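Local coordinates for major pilin backbone protein T-antigen, T13 (Streptococcus pyogenes, PDB 6BBT) that probably forms the backbone of the Streptococcus pyogenes pilus as its major pilin and is the T13 antigen of Lancefield serotyping, at residues A[23-28]-A[190-195]; A[157-162]-A[269-274]; A[177-182]-A[210-215]; A[230-235]-A[264-269]. All coordinates share one frame; numbering follows the deposited sequence.

In the fold
Contact 1 ties the loop after strand 10-17, in the Spy0128-like region, to the start of strand 193-198 in the C-terminal domain, closing a span of more than 160 residues. Contact 2 brings strand 148-166 alongside the C-terminal strand 271-279 in parallel and crosses contact 1 along the chain. Within its span, contacts 3 and 4 follow in series: contact 3 pairs strands 176-183 and 211-215 and also crosses contact 1, while contact 4 pairs 231-236 with 264-265. Contacts 3 and 4 belong to one four-stranded antiparallel sheet; contacts 1 and 2 reach the larger mixed sheet. Leu182 meets Val194, joining contacts 3 and 1, and Tyr232 meets Asp271, joining contacts 4 and 2.

Contact 1: residues A[23-28]-A[190-195]; sequences EILMPK and KGQVVK
Leu25 and Glu23, in a loop of the N-terminal Spy0128-like region, rest on Gln192 to Lys195 at the start of strand 193-198. The contact is thus part of the interface between the two beta-rich domains of this elongated pilin, both assigned to the transthyretin clan. Apolar packing centres on Leu25, whose CG stands anti to its carbonyl carbon (chi1 -73°), a position that brings Leu25 CG and CD2 each to 3.4 Å from Val193 O. Leu25 CD1 lies 3.8 Å from Gln192 CB and 4.1 Å from Val194 CG2. The Leu25 and Gln192 side chains cross obliquely, and Ile207 also touches the leucine.

Water supplies the polar links between the two backbones. Two waters donate to the carbonyl oxygen of Glu23. Water 1 in turn accepts from the backbone amide of Lys195, with 3.0 Å between its oxygen and Lys195 N, while water 2 gives its other proton to Val193 O, 2.8 Å from the water oxygen. One loop carbonyl is therefore bridged to both a donor and an acceptor of the strand.

The charged side chains meet through their aliphatic portions. Glu23 and Lys195 cross at about a right angle, with Glu23 OE1 3.8 Å from Lys195 CG, and the lysine bends at its second torsion. Glu23 OE2 and Lys195 NZ stay 4.5 Å apart, beyond a salt bridge, though the opposite charges probably still attract. Each has its ion pair with another residue: Glu23 OE1 with Lys225 NZ, and Lys195 NZ with Asp204 OD1.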
loop_
_atom_site.group_PDB
_atom_site.type_symbol
_atom_site.label_atom_id
_atom_site.label_comp_id
_atom_site.label_asym_id
_atom_site.label_seq_id
_atom_site.Cartn_x
_atom_site.Cartn_y
_atom_site.Cartn_z
ATOM N N GLU A 23 8.386 0.930 12.189
ATOM C CA GLU A 23 7.184 1.160 12.998
ATOM C C GLU A 23 5.893 1.191 12.170
ATOM O O GLU A 23 4.810 1.105 12.723
ATOM C CB GLU A 23 7.278 2.494 13.742
ATOM C CG GLU A 23 8.379 2.525 14.794
ATOM C CD GLU A 23 8.239 3.685 15.780
ATOM O OE1 GLU A 23 7.517 4.680 15.495
ATOM O OE2 GLU A 23 8.884 3.597 16.847
ATOM N N ILE A 24 6.018 1.390 10.860
ATOM C CA ILE A 24 4.868 1.462 9.961
ATOM C C ILE A 24 4.535 0.060 9.469
ATOM O O ILE A 24 5.440 -0.756 9.159
ATOM C CB ILE A 24 5.165 2.425 8.796
ATOM C CG1 ILE A 24 5.242 3.860 9.358
ATOM C CG2 ILE A 24 4.104 2.321 7.697
ATOM C CD1 ILE A 24 5.706 4.888 8.360
ATOM N N LEU A 25 3.244 -0.238 9.420
ATOM C CA LEU A 25 2.788 -1.549 8.901
ATOM C C LEU A 25 2.753 -1.532 7.370
ATOM O O LEU A 25 2.009 -0.757 6.788
ATOM C CB LEU A 25 1.397 -1.893 9.419
ATOM C CG LEU A 25 1.218 -2.294 10.862
ATOM C CD1 LEU A 25 -0.222 -2.772 11.070
ATOM C CD2 LEU A 25 2.233 -3.375 11.247
ATOM N N MET A 26 3.561 -2.389 6.743
ATOM C CA MET A 26 3.466 -2.630 5.283
ATOM C C MET A 26 2.045 -3.164 4.962
ATOM O O MET A 26 1.567 -4.076 5.664
ATOM C CB MET A 26 4.514 -3.674 4.862
ATOM C CG MET A 26 4.554 -4.016 3.368
ATOM S SD MET A 26 5.418 -2.728 2.431
ATOM C CE MET A 26 7.124 -3.131 2.815
ATOM N N PRO A 27 1.363 -2.597 3.943
ATOM C CA PRO A 27 0.075 -3.186 3.580
ATOM C C PRO A 27 0.186 -4.630 3.059
ATOM O O PRO A 27 1.115 -4.962 2.330
ATOM C CB PRO A 27 -0.465 -2.244 2.497
ATOM C CG PRO A 27 0.708 -1.477 1.994
ATOM C CD PRO A 27 1.657 -1.379 3.152
ATOM N N LYS A 28 -0.768 -5.466 3.437
ATOM C CA LYS A 28 -0.899 -6.792 2.844
ATOM C C LYS A 28 -1.624 -6.659 1.502
ATOM O O LYS A 28 -2.834 -6.439 1.459
ATOM C CB LYS A 28 -1.620 -7.766 3.773
ATOM C CG LYS A 28 -1.589 -9.200 3.247
ATOM C CD LYS A 28 -2.469 -10.142 4.018
ATOM C CE LYS A 28 -2.645 -11.434 3.236
ATOM N NZ LYS A 28 -3.554 -12.328 3.979
ATOM N N LYS A 190 -5.241 -8.719 12.108
ATOM C CA LYS A 190 -5.267 -8.942 13.553
ATOM C C LYS A 190 -3.918 -9.378 14.079
ATOM O O LYS A 190 -3.219 -10.181 13.460
ATOM C CB LYS A 190 -6.288 -10.046 13.875
ATOM C CG LYS A 190 -6.504 -10.336 15.349
ATOM C CD LYS A 190 -7.596 -11.399 15.518
ATOM C CE LYS A 190 -7.650 -11.926 16.955
ATOM N NZ LYS A 190 -7.905 -10.888 18.005
ATOM N N GLY A 191 -3.552 -8.852 15.235
ATOM C CA GLY A 191 -2.296 -9.217 15.841
ATOM C C GLY A 191 -1.090 -8.407 15.387
ATOM O O GLY A 191 -0.014 -8.579 15.950
ATOM N N GLN A 192 -1.238 -7.530 14.387
ATOM C CA GLN A 192 -0.158 -6.593 14.038
ATOM C C GLN A 192 -0.244 -5.385 14.951
ATOM O O GLN A 192 -1.295 -5.131 15.557
ATOM C CB GLN A 192 -0.252 -6.212 12.568
ATOM C CG GLN A 192 -0.089 -7.425 11.670
ATOM C CD GLN A 192 1.304 -8.006 11.746
ATOM O OE1 GLN A 192 2.274 -7.290 11.695
ATOM N NE2 GLN A 192 1.405 -9.303 11.863
ATOM N N VAL A 193 0.850 -4.634 15.066
ATOM C CA VAL A 193 0.923 -3.555 16.050
ATOM C C VAL A 193 0.998 -2.185 15.366
ATOM O O VAL A 193 1.562 -2.048 14.282
ATOM C CB VAL A 193 2.074 -3.717 17.078
ATOM C CG1 VAL A 193 1.867 -4.949 17.937
ATOM C CG2 VAL A 193 3.438 -3.810 16.446
ATOM N N VAL A 194 0.338 -1.223 15.991
ATOM C CA VAL A 194 0.337 0.164 15.584
ATOM C C VAL A 194 0.822 0.952 16.810
ATOM O O VAL A 194 0.411 0.695 17.953
ATOM C CB VAL A 194 -1.096 0.619 15.175
ATOM C CG1 VAL A 194 -1.151 2.110 14.839
ATOM C CG2 VAL A 194 -1.591 -0.185 13.958
ATOM N N LYS A 195 1.680 1.933 16.564
ATOM C CA LYS A 195 2.246 2.731 17.644
ATOM C C LYS A 195 1.246 3.748 18.200
ATOM O O LYS A 195 0.447 4.322 17.471
ATOM C CB LYS A 195 3.491 3.459 17.159
ATOM C CG LYS A 195 4.572 2.518 16.675
ATOM C CD LYS A 195 5.198 1.792 17.860
ATOM C CE LYS A 195 5.978 0.610 17.403
ATOM N NZ LYS A 195 6.705 0.073 18.583
HETATM O O HOH W 1 2.390 2.417 13.677
HETATM O O HOH W 2 4.242 -1.339 14.180
#

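Contact 2: residues A[157-162]-A[269-274]; sequences TSLKIE and SADEIV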
loop_
_atom_site.group_PDB
_atom_site.type_symbol
_atom_site.label_atom_id
_atom_site.label_comp_id
_atom_site.label_asym_id
_atom_site.label_seq_id
_atom_site.Cartn_x
_atom_site.Cartn_y
_atom_site.Cartn_z
ATOM N N THR A 157 -1.757 7.721 8.219
ATOM C CA THR A 157 -2.456 8.855 8.758
ATOM C C THR A 157 -2.220 8.910 10.287
ATOM O O THR A 157 -1.215 8.363 10.785
ATOM C CB THR A 157 -3.932 8.847 8.298
ATOM O OG1 THR A 157 -4.557 10.081 8.666
ATOM C CG2 THR A 157 -4.695 7.674 8.868
ATOM N N SER A 158 -3.077 9.641 10.991
ATOM C CA SER A 158 -2.948 9.806 12.429
ATOM C C SER A 158 -4.305 10.024 13.080
ATOM O O SER A 158 -5.237 10.495 12.442
ATOM C CB SER A 158 -2.013 10.976 12.770
ATOM O OG SER A 158 -2.582 12.216 12.398
ATOM N N LEU A 159 -4.401 9.659 14.352
ATOM C CA LEU A 159 -5.568 9.933 15.148
ATOM C C LEU A 159 -5.117 10.464 16.506
ATOM O O LEU A 159 -4.359 9.814 17.199
ATOM C CB LEU A 159 -6.396 8.660 15.337
ATOM C CG LEU A 159 -7.604 8.755 16.281
ATOM C CD1 LEU A 159 -8.592 9.785 15.772
ATOM C CD2 LEU A 159 -8.282 7.409 16.434
ATOM N N LYS A 160 -5.581 11.652 16.865
ATOM C CA LYS A 160 -5.378 12.196 18.189
ATOM C C LYS A 160 -6.728 12.180 18.908
ATOM O O LYS A 160 -7.772 12.489 18.301
ATOM C CB LYS A 160 -4.823 13.608 18.082
ATOM C CG LYS A 160 -4.668 14.326 19.413
ATOM C CD LYS A 160 -3.924 15.626 19.230
ATOM C CE LYS A 160 -4.038 16.500 20.462
ATOM N NZ LYS A 160 -3.147 17.692 20.311
ATOM N N ILE A 161 -6.701 11.800 20.184
ATOM C CA ILE A 161 -7.878 11.758 21.020
ATOM C C ILE A 161 -7.577 12.608 22.246
ATOM O O ILE A 161 -6.605 12.347 22.962
ATOM C CB ILE A 161 -8.251 10.322 21.434
ATOM C CG1 ILE A 161 -8.546 9.461 20.197
ATOM C CG2 ILE A 161 -9.473 10.308 22.358
ATOM C CD1 ILE A 161 -8.656 7.981 20.484
ATOM N N GLU A 162 -8.406 13.623 22.477
ATOM C CA GLU A 162 -8.256 14.493 23.635
ATOM C C GLU A 162 -9.516 14.538 24.476
ATOM O O GLU A 162 -10.626 14.474 23.943
ATOM C CB GLU A 162 -7.922 15.897 23.180
ATOM C CG GLU A 162 -7.392 16.759 24.308
ATOM C CD GLU A 162 -7.283 18.205 23.930
ATOM O OE1 GLU A 162 -6.910 18.478 22.767
ATOM O OE2 GLU A 162 -7.569 19.052 24.806
ATOM N N SER A 269 -6.781 12.152 5.592
ATOM C CA SER A 269 -6.701 13.324 6.471
ATOM C C SER A 269 -6.420 12.937 7.928
ATOM O O SER A 269 -6.944 11.950 8.416
ATOM C CB SER A 269 -7.974 14.156 6.382
ATOM O OG SER A 269 -9.103 13.394 6.711
ATOM N N ALA A 270 -5.605 13.736 8.612
ATOM C CA ALA A 270 -5.354 13.566 10.056
ATOM C C ALA A 270 -6.601 13.832 10.904
ATOM O O ALA A 270 -7.183 14.907 10.795
ATOM C CB ALA A 270 -4.227 14.478 10.493
ATOM N N ASP A 271 -7.000 12.854 11.729
ATOM C CA ASP A 271 -8.225 12.925 12.558
ATOM C C ASP A 271 -7.862 13.466 13.959
ATOM O O ASP A 271 -6.817 13.103 14.526
ATOM C CB ASP A 271 -8.856 11.538 12.800
ATOM C CG ASP A 271 -9.670 10.974 11.617
ATOM O OD1 ASP A 271 -9.863 11.700 10.603
ATOM O OD2 ASP A 271 -10.122 9.758 11.760
ATOM N N GLU A 272 -8.728 14.303 14.516
ATOM C CA GLU A 272 -8.720 14.568 15.948
ATOM C C GLU A 272 -10.120 14.434 16.517
ATOM O O GLU A 272 -11.071 15.056 16.018
ATOM C CB GLU A 272 -8.140 15.932 16.306
ATOM C CG GLU A 272 -7.953 16.050 17.821
ATOM C CD GLU A 272 -7.442 17.393 18.302
ATOM O OE1 GLU A 272 -7.166 18.272 17.452
ATOM O OE2 GLU A 272 -7.317 17.543 19.547
ATOM N N ILE A 273 -10.233 13.606 17.550
ATOM C CA ILE A 273 -11.456 13.431 18.295
ATOM C C ILE A 273 -11.301 14.158 19.619
ATOM O O ILE A 273 -10.315 13.953 20.327
ATOM C CB ILE A 273 -11.792 11.941 18.531
ATOM C CG1 ILE A 273 -12.139 11.259 17.194
ATOM C CG2 ILE A 273 -12.962 11.794 19.499
ATOM C CD1 ILE A 273 -12.397 9.766 17.291
ATOM N N VAL A 274 -12.268 15.018 19.934
ATOM C CA VAL A 274 -12.318 15.712 21.216
ATOM C C VAL A 274 -13.544 15.170 21.910
ATOM O O VAL A 274 -14.657 15.293 21.393
ATOM C CB VAL A 274 -12.410 17.247 21.061
ATOM C CG1 VAL A 274 -12.480 17.914 22.432
ATOM C CG2 VAL A 274 -11.219 17.785 20.280
HETATM O O HOH W 3 -4.105 13.296 14.130
#
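Leu159 to Glu162 run parallel to Asp271 to Val274, residue beside residue, in the mixed sheet of the C-terminal transthyretin-clan domain. Four backbone bonds join the two segments; beyond them Glu162 continues the pairing with Val275. Asp271 N donates to Ser158 O and Ile273 N to Lys160 O, the latter at 2.8 Å from N to O; in return Lys160 N reaches Asp271 O and Glu162 N reaches Ile273 O. Thr157, Leu159 and Ile161 direct their backbone bonds to strand 220-227 instead, so strand 148-166 is bonded along both margins.

Asp271 O takes a second donor, water 3, with 2.7 Å between the oxygens; this water also pairs with Ser158 OG. Thr157 OG1 lies within weak bonding reach of Ser269 O and of Asp267 O. Asp271 OD2 is satisfied by Tyr232 OH.

Glu162 OE1 and Glu272 OE2, both acceptors, come within 3.4 Å, their carboxylate planes 29° apart; Glu162 OE2 takes a weak bond from Gln164. Lys160, extended beside Glu272 and pointing the same way, holds its NZ 4.2 Å from Glu272 OE2; this is too far for a salt bridge but probably eases the like-charge pair.

On the buried face, Leu159 CG lies anti to its backbone N (chi1 174°), which brings the branch ending in CD1 nearer the partner strand: Leu159 CD1 meets Asp271 CB at 3.5 Å and Ile273 CG1 at 4.1 Å.

Contact 3: residues A[177-182]-A[210-215]; sequences NFTLIL and EYKFTL
Phe213 holds CG between its backbone N and carbonyl carbon (chi1 65°), which swings its ring toward the partner strand and under Phe178 CB; the Phe178 CG, anti to the carbonyl carbon (chi1 -70°), carries its own ring off to one side. What lies over the Phe213 face is therefore Phe178 CB, 3.6 Å from the ring centroid in a CH-pi contact. The two rings are almost parallel, with planes at 6°, but are slid apart and barely overlap, their centroids 5.3 Å from each other. Leu180 CB comes to the edge of the Phe213 ring, 4.1 Å from CE1, while Phe178 CE1 packs against Leu215 CB at 3.9 Å.

These residues face the interior from an antiparallel strand pair at one margin of a four-stranded sheet, in which strand 176-183 has strand 231-236 on its other flank. Phe178 with Phe213 and Leu180 with Tyr211 are the hydrogen-bonded pairs, each joined by two backbone bonds. The Phe213 ring continues inward to Ile221 of strand 220-227.

On the reverse face Lys212 runs alongside Thr179, and its NZ donates to Thr179 OG1 at 3.0 Å; a long salt bridge to Glu210 OE1 shares the same ammonium. Thr179 CG2 lies against the Glu210 carboxylate carbon, CD, at 3.7 Å. Asn177 and Thr214 lie side by side further along, where Asn177 OD1 packs closely on the Thr214 CG2 methyl at 3.2 Å.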
loop_
_atom_site.group_PDB
_atom_site.type_symbol
_atom_site.label_atom_id
_atom_site.label_comp_id
_atom_site.label_asym_id
_atom_site.label_seq_id
_atom_site.Cartn_x
_atom_site.Cartn_y
_atom_site.Cartn_z
ATOM N N ASN A 177 -12.198 6.763 31.541
ATOM C CA ASN A 177 -11.740 5.471 31.049
ATOM C C ASN A 177 -12.239 5.220 29.641
ATOM O O ASN A 177 -13.450 5.216 29.398
ATOM C CB ASN A 177 -12.232 4.367 31.964
ATOM C CG ASN A 177 -11.639 4.481 33.343
ATOM O OD1 ASN A 177 -10.429 4.435 33.499
ATOM N ND2 ASN A 177 -12.477 4.700 34.337
ATOM N N PHE A 178 -11.297 5.001 28.730
ATOM C CA PHE A 178 -11.573 4.839 27.309
ATOM C C PHE A 178 -11.181 3.452 26.832
ATOM O O PHE A 178 -10.267 2.818 27.385
ATOM C CB PHE A 178 -10.740 5.830 26.516
ATOM C CG PHE A 178 -11.174 7.240 26.684
ATOM C CD1 PHE A 178 -10.694 8.012 27.735
ATOM C CD2 PHE A 178 -12.084 7.801 25.803
ATOM C CE1 PHE A 178 -11.111 9.324 27.894
ATOM C CE2 PHE A 178 -12.497 9.115 25.957
ATOM C CZ PHE A 178 -12.007 9.874 27.005
ATOM N N THR A 179 -11.826 3.038 25.743
ATOM C CA THR A 179 -11.520 1.793 25.054
ATOM C C THR A 179 -11.428 2.102 23.562
ATOM O O THR A 179 -12.338 2.686 23.004
ATOM C CB THR A 179 -12.608 0.730 25.317
ATOM O OG1 THR A 179 -12.706 0.480 26.725
ATOM C CG2 THR A 179 -12.264 -0.580 24.649
ATOM N N LEU A 180 -10.314 1.726 22.943
ATOM C CA LEU A 180 -10.122 1.833 21.522
ATOM C C LEU A 180 -9.907 0.440 20.957
ATOM O O LEU A 180 -9.190 -0.373 21.548
ATOM C CB LEU A 180 -8.904 2.696 21.244
ATOM C CG LEU A 180 -8.456 2.894 19.806
ATOM C CD1 LEU A 180 -9.408 3.792 19.025
ATOM C CD2 LEU A 180 -7.053 3.458 19.821
ATOM N N ILE A 181 -10.513 0.181 19.802
ATOM C CA ILE A 181 -10.235 -1.025 19.052
ATOM C C ILE A 181 -9.988 -0.617 17.600
ATOM O O ILE A 181 -10.714 0.204 17.040
ATOM C CB ILE A 181 -11.347 -2.092 19.221
ATOM C CG1 ILE A 181 -11.072 -3.323 18.364
ATOM C CG2 ILE A 181 -12.698 -1.533 18.866
ATOM C CD1 ILE A 181 -11.824 -4.548 18.857
ATOM N N LEU A 182 -8.893 -1.115 17.038
ATOM C CA LEU A 182 -8.614 -0.972 15.625
ATOM C C LEU A 182 -9.049 -2.293 15.012
ATOM O O LEU A 182 -8.528 -3.339 15.391
ATOM C CB LEU A 182 -7.129 -0.735 15.408
ATOM C CG LEU A 182 -6.459 0.409 16.157
ATOM C CD1 LEU A 182 -5.021 0.483 15.711
ATOM C CD2 LEU A 182 -7.144 1.740 15.917
ATOM N N GLU A 210 -9.378 -4.860 22.193
ATOM C CA GLU A 210 -9.600 -3.665 22.967
ATOM C C GLU A 210 -8.304 -3.167 23.591
ATOM O O GLU A 210 -7.531 -3.962 24.128
ATOM C CB GLU A 210 -10.628 -3.937 24.060
ATOM C CG GLU A 210 -12.016 -4.170 23.499
ATOM C CD GLU A 210 -13.103 -4.158 24.557
ATOM O OE1 GLU A 210 -12.804 -4.145 25.777
ATOM O OE2 GLU A 210 -14.278 -4.154 24.155
ATOM N N TYR A 211 -8.077 -1.859 23.476
ATOM C CA TYR A 211 -6.958 -1.167 24.086
ATOM C C TYR A 211 -7.539 -0.137 25.053
ATOM O O TYR A 211 -8.219 0.798 24.630
ATOM C CB TYR A 211 -6.080 -0.482 23.025
ATOM C CG TYR A 211 -4.839 0.140 23.619
ATOM C CD1 TYR A 211 -4.851 1.431 24.090
ATOM C CD2 TYR A 211 -3.654 -0.591 23.730
ATOM C CE1 TYR A 211 -3.724 1.998 24.676
ATOM C CE2 TYR A 211 -2.519 -0.030 24.306
ATOM C CZ TYR A 211 -2.566 1.262 24.785
ATOM O OH TYR A 211 -1.453 1.820 25.348
ATOM N N LYS A 212 -7.283 -0.315 26.347
ATOM C CA LYS A 212 -7.863 0.544 27.387
ATOM C C LYS A 212 -6.836 1.557 27.849
ATOM O O LYS A 212 -5.655 1.232 27.993
ATOM C CB LYS A 212 -8.401 -0.294 28.559
ATOM C CG LYS A 212 -9.760 -0.947 28.260
ATOM C CD LYS A 212 -10.198 -1.904 29.366
ATOM C CE LYS A 212 -11.478 -2.684 29.020
ATOM N NZ LYS A 212 -12.633 -1.790 28.685
ATOM N N PHE A 213 -7.274 2.797 28.036
ATOM C CA PHE A 213 -6.422 3.868 28.544
ATOM C C PHE A 213 -7.284 4.913 29.256
ATOM O O PHE A 213 -8.520 4.877 29.171
ATOM C CB PHE A 213 -5.622 4.514 27.403
ATOM C CG PHE A 213 -6.475 5.216 26.384
ATOM C CD1 PHE A 213 -7.014 4.518 25.310
ATOM C CD2 PHE A 213 -6.759 6.579 26.504
ATOM C CE1 PHE A 213 -7.813 5.157 24.380
ATOM C CE2 PHE A 213 -7.556 7.221 25.570
ATOM C CZ PHE A 213 -8.086 6.511 24.512
ATOM N N THR A 214 -6.630 5.838 29.951
ATOM C CA THR A 214 -7.335 6.905 30.652
ATOM C C THR A 214 -6.859 8.250 30.196
ATOM O O THR A 214 -5.722 8.393 29.757
ATOM C CB THR A 214 -7.156 6.803 32.187
ATOM O OG1 THR A 214 -5.801 7.122 32.532
ATOM C CG2 THR A 214 -7.488 5.413 32.689
ATOM N N LEU A 215 -7.747 9.243 30.281
ATOM C CA LEU A 215 -7.391 10.643 30.092
ATOM C C LEU A 215 -8.092 11.499 31.139
ATOM O O LEU A 215 -9.238 11.219 31.504
ATOM C CB LEU A 215 -7.810 11.144 28.697
ATOM C CG LEU A 215 -7.223 10.449 27.470
ATOM C CD1 LEU A 215 -7.954 10.931 26.223
ATOM C CD2 LEU A 215 -5.720 10.720 27.363
#

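Contact 4: residues A[230-235]-A[264-269]; sequences ISYKLT and QKTDES
A short antiparallel strand pair forms one margin of the four-stranded sheet in the C-terminal domain, where Gln264 and Lys265 align with Tyr232 and Ser231. Tyr232 and Gln264 are the hydrogen-bonded pair: Tyr232 N donates to Gln264 O and Gln264 N to Tyr232 O, both at 2.8 Å. Ser231 and Lys265 form the adjoining non-hydrogen-bonded pair. Beyond the strand proper, Thr266 N continues the pairing with a straight bond to Ile230 O (172° at the hydrogen).

Side-chain packing centres on the Tyr232 ring and Gln264. The tyrosine CG sits between the backbone N and the carbonyl carbon (chi1 63°), which turns the ring along Gln264. Gln264 CB lies over one face, 4.0 Å from the ring centroid and displaced toward the rim, and Gln264 CG comes within 3.3 Å of Tyr232 OH. Gln264 O also lies over a face of the ring. At the ring edge, close to its plane, Thr266 CG2 approaches Tyr232 CD2 at 3.7 Å. The two flat groups are well out of parallel, the ring and the Gln264 amide making 57°.

Thr266 OG1 receives only a weak bond from Ile230 N; its stronger partner is Pro227 O. Just downstream, Asp267 OD1 accepts from Ser269 N at 3.1 Å, an Asx turn, and from Ser269 OG at 3.0 Å, the two donors meeting its anti and syn sides respectively.

Strand 176-183 flanks 231-236 on the side away from 264-265, and Tyr232 touches Leu159 of strand 148-166 and Leu248 of strand 242-250, its hydroxyl end near strand 271-279, which holds its partner Asp271.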
loop_
_atom_site.group_PDB
_atom_site.type_symbol
_atom_site.label_atom_id
_atom_site.label_comp_id
_atom_site.label_asym_id
_atom_site.label_seq_id
_atom_site.Cartn_x
_atom_site.Cartn_y
_atom_site.Cartn_z
ATOM N N ILE A 230 -8.320 1.371 7.733
ATOM C CA ILE A 230 -8.842 0.509 8.795
ATOM C C ILE A 230 -9.958 1.232 9.510
ATOM O O ILE A 230 -10.068 2.442 9.419
ATOM C CB ILE A 230 -7.771 0.018 9.794
ATOM C CG1 ILE A 230 -7.076 1.157 10.537
ATOM C CG2 ILE A 230 -6.768 -0.860 9.063
ATOM C CD1 ILE A 230 -6.316 0.648 11.751
ATOM N N SER A 231 -10.785 0.489 10.214
ATOM C CA SER A 231 -11.860 1.072 10.975
ATOM C C SER A 231 -11.530 0.957 12.457
ATOM O O SER A 231 -10.868 0.007 12.881
ATOM C CB SER A 231 -13.168 0.388 10.656
ATOM O OG SER A 231 -13.560 0.669 9.332
ATOM N N TYR A 232 -11.963 1.942 13.229
ATOM C CA TYR A 232 -11.797 1.926 14.677
ATOM C C TYR A 232 -13.081 2.328 15.383
ATOM O O TYR A 232 -13.940 2.975 14.796
ATOM C CB TYR A 232 -10.665 2.860 15.118
ATOM C CG TYR A 232 -10.880 4.326 14.815
ATOM C CD1 TYR A 232 -11.576 5.154 15.700
ATOM C CD2 TYR A 232 -10.389 4.896 13.636
ATOM C CE1 TYR A 232 -11.770 6.505 15.428
ATOM C CE2 TYR A 232 -10.580 6.241 13.357
ATOM C CZ TYR A 232 -11.274 7.037 14.250
ATOM O OH TYR A 232 -11.456 8.377 13.979
ATOM N N LYS A 233 -13.202 1.949 16.647
ATOM C CA LYS A 233 -14.231 2.522 17.474
ATOM C C LYS A 233 -13.684 2.893 18.847
ATOM O O LYS A 233 -12.818 2.201 19.403
ATOM C CB LYS A 233 -15.462 1.636 17.555
ATOM C CG LYS A 233 -15.277 0.335 18.254
ATOM C CD LYS A 233 -16.615 -0.370 18.475
ATOM C CE LYS A 233 -17.146 -1.001 17.201
ATOM N NZ LYS A 233 -18.053 -2.151 17.506
ATOM N N LEU A 234 -14.172 4.022 19.344
ATOM C CA LEU A 234 -13.757 4.572 20.628
ATOM C C LEU A 234 -14.984 4.643 21.508
ATOM O O LEU A 234 -16.029 5.105 21.076
ATOM C CB LEU A 234 -13.173 5.969 20.449
ATOM C CG LEU A 234 -12.706 6.676 21.732
ATOM C CD1 LEU A 234 -11.516 5.956 22.350
ATOM C CD2 LEU A 234 -12.388 8.137 21.441
ATOM N N THR A 235 -14.862 4.167 22.737
ATOM C CA THR A 235 -15.906 4.347 23.734
ATOM C C THR A 235 -15.300 4.935 24.996
ATOM O O THR A 235 -14.078 4.912 25.181
ATOM C CB THR A 235 -16.577 3.016 24.091
ATOM O OG1 THR A 235 -15.590 2.115 24.572
ATOM C CG2 THR A 235 -17.242 2.396 22.902
ATOM N N GLN A 264 -15.488 4.125 12.714
ATOM C CA GLN A 264 -15.019 5.200 11.866
ATOM C C GLN A 264 -13.861 4.648 11.027
ATOM O O GLN A 264 -12.994 3.976 11.555
ATOM C CB GLN A 264 -14.545 6.364 12.738
ATOM C CG GLN A 264 -13.947 7.548 12.001
ATOM C CD GLN A 264 -14.930 8.232 11.064
ATOM O OE1 GLN A 264 -16.123 8.315 11.350
ATOM N NE2 GLN A 264 -14.426 8.729 9.950
ATOM N N LYS A 265 -13.865 4.936 9.728
ATOM C CA LYS A 265 -12.809 4.462 8.838
ATOM C C LYS A 265 -11.713 5.519 8.720
ATOM O O LYS A 265 -12.022 6.704 8.561
ATOM C CB LYS A 265 -13.386 4.153 7.465
ATOM C CG LYS A 265 -12.368 3.504 6.543
ATOM C CD LYS A 265 -12.918 3.189 5.156
ATOM C CE LYS A 265 -13.263 1.718 5.020
ATOM N NZ LYS A 265 -13.653 1.374 3.623
ATOM N N THR A 266 -10.445 5.103 8.772
ATOM C CA THR A 266 -9.341 6.035 8.595
ATOM C C THR A 266 -9.154 6.302 7.102
ATOM O O THR A 266 -9.354 5.409 6.282
ATOM C CB THR A 266 -8.000 5.504 9.168
ATOM O OG1 THR A 266 -7.534 4.400 8.393
ATOM C CG2 THR A 266 -8.151 5.075 10.636
ATOM N N ASP A 267 -8.752 7.518 6.774
ATOM C CA ASP A 267 -8.435 7.901 5.390
ATOM C C ASP A 267 -7.235 8.848 5.410
ATOM O O ASP A 267 -6.503 8.871 6.400
ATOM C CB ASP A 267 -9.682 8.477 4.693
ATOM C CG ASP A 267 -10.195 9.751 5.339
ATOM O OD1 ASP A 267 -9.411 10.534 5.930
ATOM O OD2 ASP A 267 -11.423 9.975 5.259
ATOM N N GLU A 268 -7.042 9.659 4.374
ATOM C CA GLU A 268 -5.779 10.381 4.220
ATOM C C GLU A 268 -5.667 11.609 5.126
ATOM O O GLU A 268 -4.564 12.048 5.432
ATOM C CB GLU A 268 -5.525 10.753 2.750
ATOM C CG GLU A 268 -5.874 9.633 1.759
ATOM C CD GLU A 268 -4.753 9.251 0.806
ATOM O OE1 GLU A 268 -3.986 10.137 0.359
ATOM O OE2 GLU A 268 -4.653 8.040 0.495
ATOM N N SER A 269 -6.781 12.152 5.592
ATOM C CA SER A 269 -6.701 13.324 6.471
ATOM C C SER A 269 -6.420 12.937 7.928
ATOM O O SER A 269 -6.944 11.950 8.416
ATOM C CB SER A 269 -7.974 14.156 6.382
ATOM O OG SER A 269 -9.103 13.394 6.711
#